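PDB 3VWA: cytoplasmic export protein 1 from Saccharomyces cerevisiae, which serves the nuclear tRNA export machinery, in which it may collect tRNA from export receptors at the nuclear pore and deliver aminoacylated tRNA to translation. Local coordinates for residues F243-L247 and V261-L265; L299-S303 and N316-L321. All blocks are in the same frame, centred on the assembly; numbering follows the deposited sequence.

Contact 1: residues F243-L247 and V261-L265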
# COMPACT_ATOMS: atom_id res chain seq x y z
N PHE A 243 19.73 0.27 5.88
CA PHE A 243 18.85 1.22 5.25
C PHE A 243 17.95 1.96 6.29
O PHE A 243 17.71 3.17 6.18
CB PHE A 243 18.08 0.57 4.13
CG PHE A 243 17.05 1.45 3.53
CD1 PHE A 243 17.42 2.50 2.70
CD2 PHE A 243 15.72 1.28 3.86
CE1 PHE A 243 16.46 3.33 2.20
CE2 PHE A 243 14.74 2.09 3.34
CZ PHE A 243 15.12 3.12 2.50
N TYR A 244 17.53 1.23 7.30
CA TYR A 244 16.72 1.74 8.33
C TYR A 244 17.46 2.88 9.10
O TYR A 244 16.88 3.87 9.43
CB TYR A 244 16.35 0.59 9.25
CG TYR A 244 15.65 1.03 10.50
CD1 TYR A 244 14.33 1.50 10.45
CD2 TYR A 244 16.30 1.00 11.72
CE1 TYR A 244 13.68 1.92 11.59
CE2 TYR A 244 15.67 1.40 12.88
CZ TYR A 244 14.34 1.87 12.77
OH TYR A 244 13.66 2.25 13.89
N GLN A 245 18.73 2.71 9.36
CA GLN A 245 19.52 3.76 9.95
C GLN A 245 19.55 5.06 9.12
O GLN A 245 19.46 6.16 9.71
CB GLN A 245 20.93 3.25 10.28
CG GLN A 245 21.81 4.28 10.96
CD GLN A 245 23.27 3.88 11.07
OE1 GLN A 245 23.60 2.69 11.21
NE2 GLN A 245 24.16 4.87 11.02
N GLU A 246 19.70 4.94 7.80
CA GLU A 246 19.60 6.07 6.88
C GLU A 246 18.24 6.72 6.99
O GLU A 246 18.13 7.95 7.12
CB GLU A 246 19.78 5.63 5.41
CG GLU A 246 21.17 5.30 4.95
CD GLU A 246 21.16 4.75 3.53
OE1 GLU A 246 21.10 5.54 2.56
OE2 GLU A 246 21.23 3.51 3.37
N LEU A 247 17.19 5.89 6.95
CA LEU A 247 15.84 6.35 6.96
C LEU A 247 15.54 7.18 8.21
O LEU A 247 15.02 8.30 8.10
CB LEU A 247 14.90 5.15 6.92
CG LEU A 247 13.57 5.31 6.21
CD1 LEU A 247 13.75 5.95 4.84
CD2 LEU A 247 12.97 3.90 6.07
N VAL A 261 19.66 8.63 0.07
CA VAL A 261 18.85 7.64 0.80
C VAL A 261 17.79 7.02 -0.11
O VAL A 261 17.64 5.80 -0.16
CB VAL A 261 18.15 8.27 1.99
CG1 VAL A 261 17.22 7.24 2.68
CG2 VAL A 261 19.20 8.86 2.94
N MSE A 262 17.06 7.86 -0.81
CA MSE A 262 16.11 7.38 -1.82
C MSE A 262 16.79 6.68 -2.97
O MSE A 262 16.27 5.72 -3.47
CB MSE A 262 15.24 8.52 -2.35
CG MSE A 262 14.28 9.07 -1.28
SE MSE A 262 13.49 7.73 -0.01
CE MSE A 262 14.67 6.28 0.39
N SER A 263 17.93 7.17 -3.44
CA SER A 263 18.74 6.42 -4.41
C SER A 263 19.19 5.04 -3.93
O SER A 263 19.20 4.05 -4.71
CB SER A 263 19.93 7.26 -4.82
OG SER A 263 19.36 8.36 -5.51
N ASN A 264 19.53 4.96 -2.66
CA ASN A 264 19.84 3.67 -2.05
C ASN A 264 18.59 2.79 -2.01
O ASN A 264 18.65 1.58 -2.31
CB ASN A 264 20.39 3.86 -0.64
CG ASN A 264 21.82 4.28 -0.66
OD1 ASN A 264 22.48 4.13 -1.69
ND2 ASN A 264 22.33 4.80 0.47
N LEU A 265 17.45 3.41 -1.71
CA LEU A 265 16.19 2.67 -1.68
C LEU A 265 15.91 2.11 -3.05
O LEU A 265 15.56 0.94 -3.18
CB LEU A 265 15.05 3.53 -1.19
CG LEU A 265 13.59 3.06 -1.42
CD1 LEU A 265 13.35 1.72 -0.74
CD2 LEU A 265 12.61 4.10 -0.88
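Segments 243-247 and 261-265 run nearly antiparallel, at 150° between their directions and 10.3 Å between their axes, with F243 level with L265 and E246 level with V261; the CA atoms of E246 and V261 lie 6.3 Å apart. F243 swings its ring across to the second helix because chi1 is 174°, CG lying opposite the backbone N, and its rim does the touching. CE1 comes 3.6 Å from V261 O, which lies near the ring plane and already accepts the helical bond from L265 N. The methyl CE of M262, a selenomethionine bent at chi2 and chi3, also meets the ring edge, 3.8 Å from CZ of F243. The approach of L265 is oblique, its CB 3.7 Å from CE1 of F243. The segments belong to a helical hairpin: helix 239-248 packs through Y244 against helix 106-122 of the probably kinase-like N-terminal part, while M262 and L265 turn helix 255-271 to helix 283-303. Toward its partly exposed side the contact becomes polar. E246 extends past V261, OE1 lying 3.8 Å from CG2 of V261, and accepts a fairly straight hydrogen bond from N264 ND2. The donor comes on the syn side of OE1, tilted from the carboxylate plane, and the amide and carboxylate planes stand 78° apart; at 2.5 Å between ND2 and OE1, the modelled length is doubtfully short. Shortened to an alanine, this side chain would lose its carboxylate, and the N264 amide would probably be left without this acceptor and freer to turn. L247 reaches V261 more loosely, CD1 standing 4.3 Å from CG1 of V261.

Contact 2: residues L299-S303 and N316-L321; sequences LMTQS and NASHKL
Q302 and N316 meet with their side chains crossing at about a right angle, although their amide planes are only 26° apart. The nearest approach is made by CB of N316 rather than its amide, a tight 3.1 Å from NE2 of Q302. Beyond CG the glutamine chain is extended (chi2 180°), and this carries OE1 to the backbone N of A317. The resulting hydrogen bond is weak: OE1 of Q302 and N of A317 stand 3.4 Å apart, with an angle of 152° at the hydrogen. One helical turn earlier, L299 points at the returning chain and divides its main contacts between A317 and L321. Its CD2 rests 3.9 Å from CB of A317, while its CB lies 3.7 Å from CD2 of L321. CD2 of L321 is also 3.6 Å from CG of M300, whose side chain crosses L321 obliquely. The other branch of L321, CD1, approaches OG of S303 at 3.5 Å. L321 therefore spreads its two methyls over the end region of helix 283-303, just after the 3-10 segment 318-320. A317 also leans on L259 of helix 255-271, and K320 turns its ammonium group toward the same helix in a salt bridge with E266. M300 packs on Q348 and S349 of helix 342-351 and on L325, and L299 on F324, both of helix 321-335.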
# COMPACT_ATOMS: atom_id res chain seq x y z
N LEU A 299 11.12 17.17 -6.19
CA LEU A 299 11.73 17.03 -7.51
C LEU A 299 10.82 17.56 -8.64
O LEU A 299 11.30 18.01 -9.67
CB LEU A 299 12.01 15.57 -7.78
CG LEU A 299 13.00 14.90 -6.85
CD1 LEU A 299 13.01 13.44 -7.26
CD2 LEU A 299 14.36 15.55 -7.01
N MSE A 300 9.51 17.44 -8.44
CA MSE A 300 8.52 17.82 -9.45
C MSE A 300 8.41 19.32 -9.49
O MSE A 300 8.21 19.90 -10.55
CB MSE A 300 7.19 17.16 -9.10
CG MSE A 300 7.18 15.77 -9.73
SE MSE A 300 5.33 15.06 -9.62
CE MSE A 300 6.02 13.24 -9.87
N THR A 301 8.53 19.98 -8.34
CA THR A 301 8.71 21.43 -8.35
C THR A 301 10.03 21.87 -9.05
O THR A 301 10.04 22.81 -9.84
CB THR A 301 8.56 21.97 -6.92
OG1 THR A 301 7.23 21.69 -6.48
CG2 THR A 301 8.81 23.49 -6.85
N GLN A 302 11.12 21.16 -8.78
CA GLN A 302 12.41 21.38 -9.46
C GLN A 302 12.28 21.26 -10.97
O GLN A 302 13.03 21.91 -11.71
CB GLN A 302 13.41 20.31 -9.06
CG GLN A 302 14.25 20.50 -7.80
CD GLN A 302 15.18 19.30 -7.62
OE1 GLN A 302 15.01 18.26 -8.25
NE2 GLN A 302 16.18 19.46 -6.76
N SER A 303 11.39 20.38 -11.42
CA SER A 303 11.19 20.05 -12.83
C SER A 303 10.77 21.29 -13.63
O SER A 303 11.21 21.49 -14.76
CB SER A 303 10.12 18.95 -12.95
OG SER A 303 10.54 17.86 -13.75
N ASN A 316 17.76 19.60 -11.50
CA ASN A 316 18.60 19.11 -10.42
C ASN A 316 18.67 17.59 -10.31
O ASN A 316 19.74 17.04 -10.46
CB ASN A 316 18.21 19.71 -9.08
CG ASN A 316 18.63 21.14 -8.94
OD1 ASN A 316 19.59 21.45 -8.23
ND2 ASN A 316 17.90 22.04 -9.60
N ALA A 317 17.55 16.89 -10.03
CA ALA A 317 17.59 15.41 -10.04
C ALA A 317 16.36 14.80 -10.67
O ALA A 317 15.80 13.79 -10.18
CB ALA A 317 17.79 14.85 -8.65
N SER A 318 15.97 15.40 -11.79
CA SER A 318 14.74 15.04 -12.48
C SER A 318 14.74 13.60 -13.07
O SER A 318 13.70 13.03 -13.32
CB SER A 318 14.38 16.14 -13.50
OG SER A 318 14.13 15.60 -14.81
N HIS A 319 15.91 13.01 -13.23
CA HIS A 319 16.01 11.63 -13.76
C HIS A 319 15.56 10.59 -12.75
O HIS A 319 15.43 9.42 -13.06
CB HIS A 319 17.47 11.34 -14.16
CG HIS A 319 18.42 11.30 -12.99
ND1 HIS A 319 18.63 12.39 -12.19
CD2 HIS A 319 19.21 10.28 -12.48
CE1 HIS A 319 19.48 12.07 -11.22
NE2 HIS A 319 19.84 10.78 -11.39
N LYS A 320 15.39 10.99 -11.50
CA LYS A 320 14.84 10.09 -10.50
C LYS A 320 13.30 10.10 -10.45
O LYS A 320 12.70 9.31 -9.72
CB LYS A 320 15.44 10.37 -9.10
CG LYS A 320 16.93 10.17 -9.02
CD LYS A 320 17.30 8.73 -9.36
CE LYS A 320 18.64 8.36 -8.74
NZ LYS A 320 19.04 6.99 -9.22
N LEU A 321 12.67 10.98 -11.23
CA LEU A 321 11.19 11.08 -11.22
C LEU A 321 10.48 9.78 -11.57
O LEU A 321 9.66 9.32 -10.82
CB LEU A 321 10.73 12.17 -12.17
CG LEU A 321 11.12 13.56 -11.69
CD1 LEU A 321 10.99 14.50 -12.89
CD2 LEU A 321 10.22 13.98 -10.54

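From the N terminus the chain passes through the kinase-like part before contact 1 closes the short turn between helices 239-248 and 255-271. Helix 283-303 follows, and contact 2 then closes the loop before helix 321-335, a loop whose residues 307-315 are not modelled. The two contacts lie in series, neither nested nor crossed, with centres about 18 Å apart. They nevertheless touch: S263 OG lies 3.3 Å from CE of K320, a packing contact joining helix 255-271 to the later loop. Helix 283-303 spans the pair, since its I288 packs on L247 and L265, whereas residues 299-303 take part in contact 2.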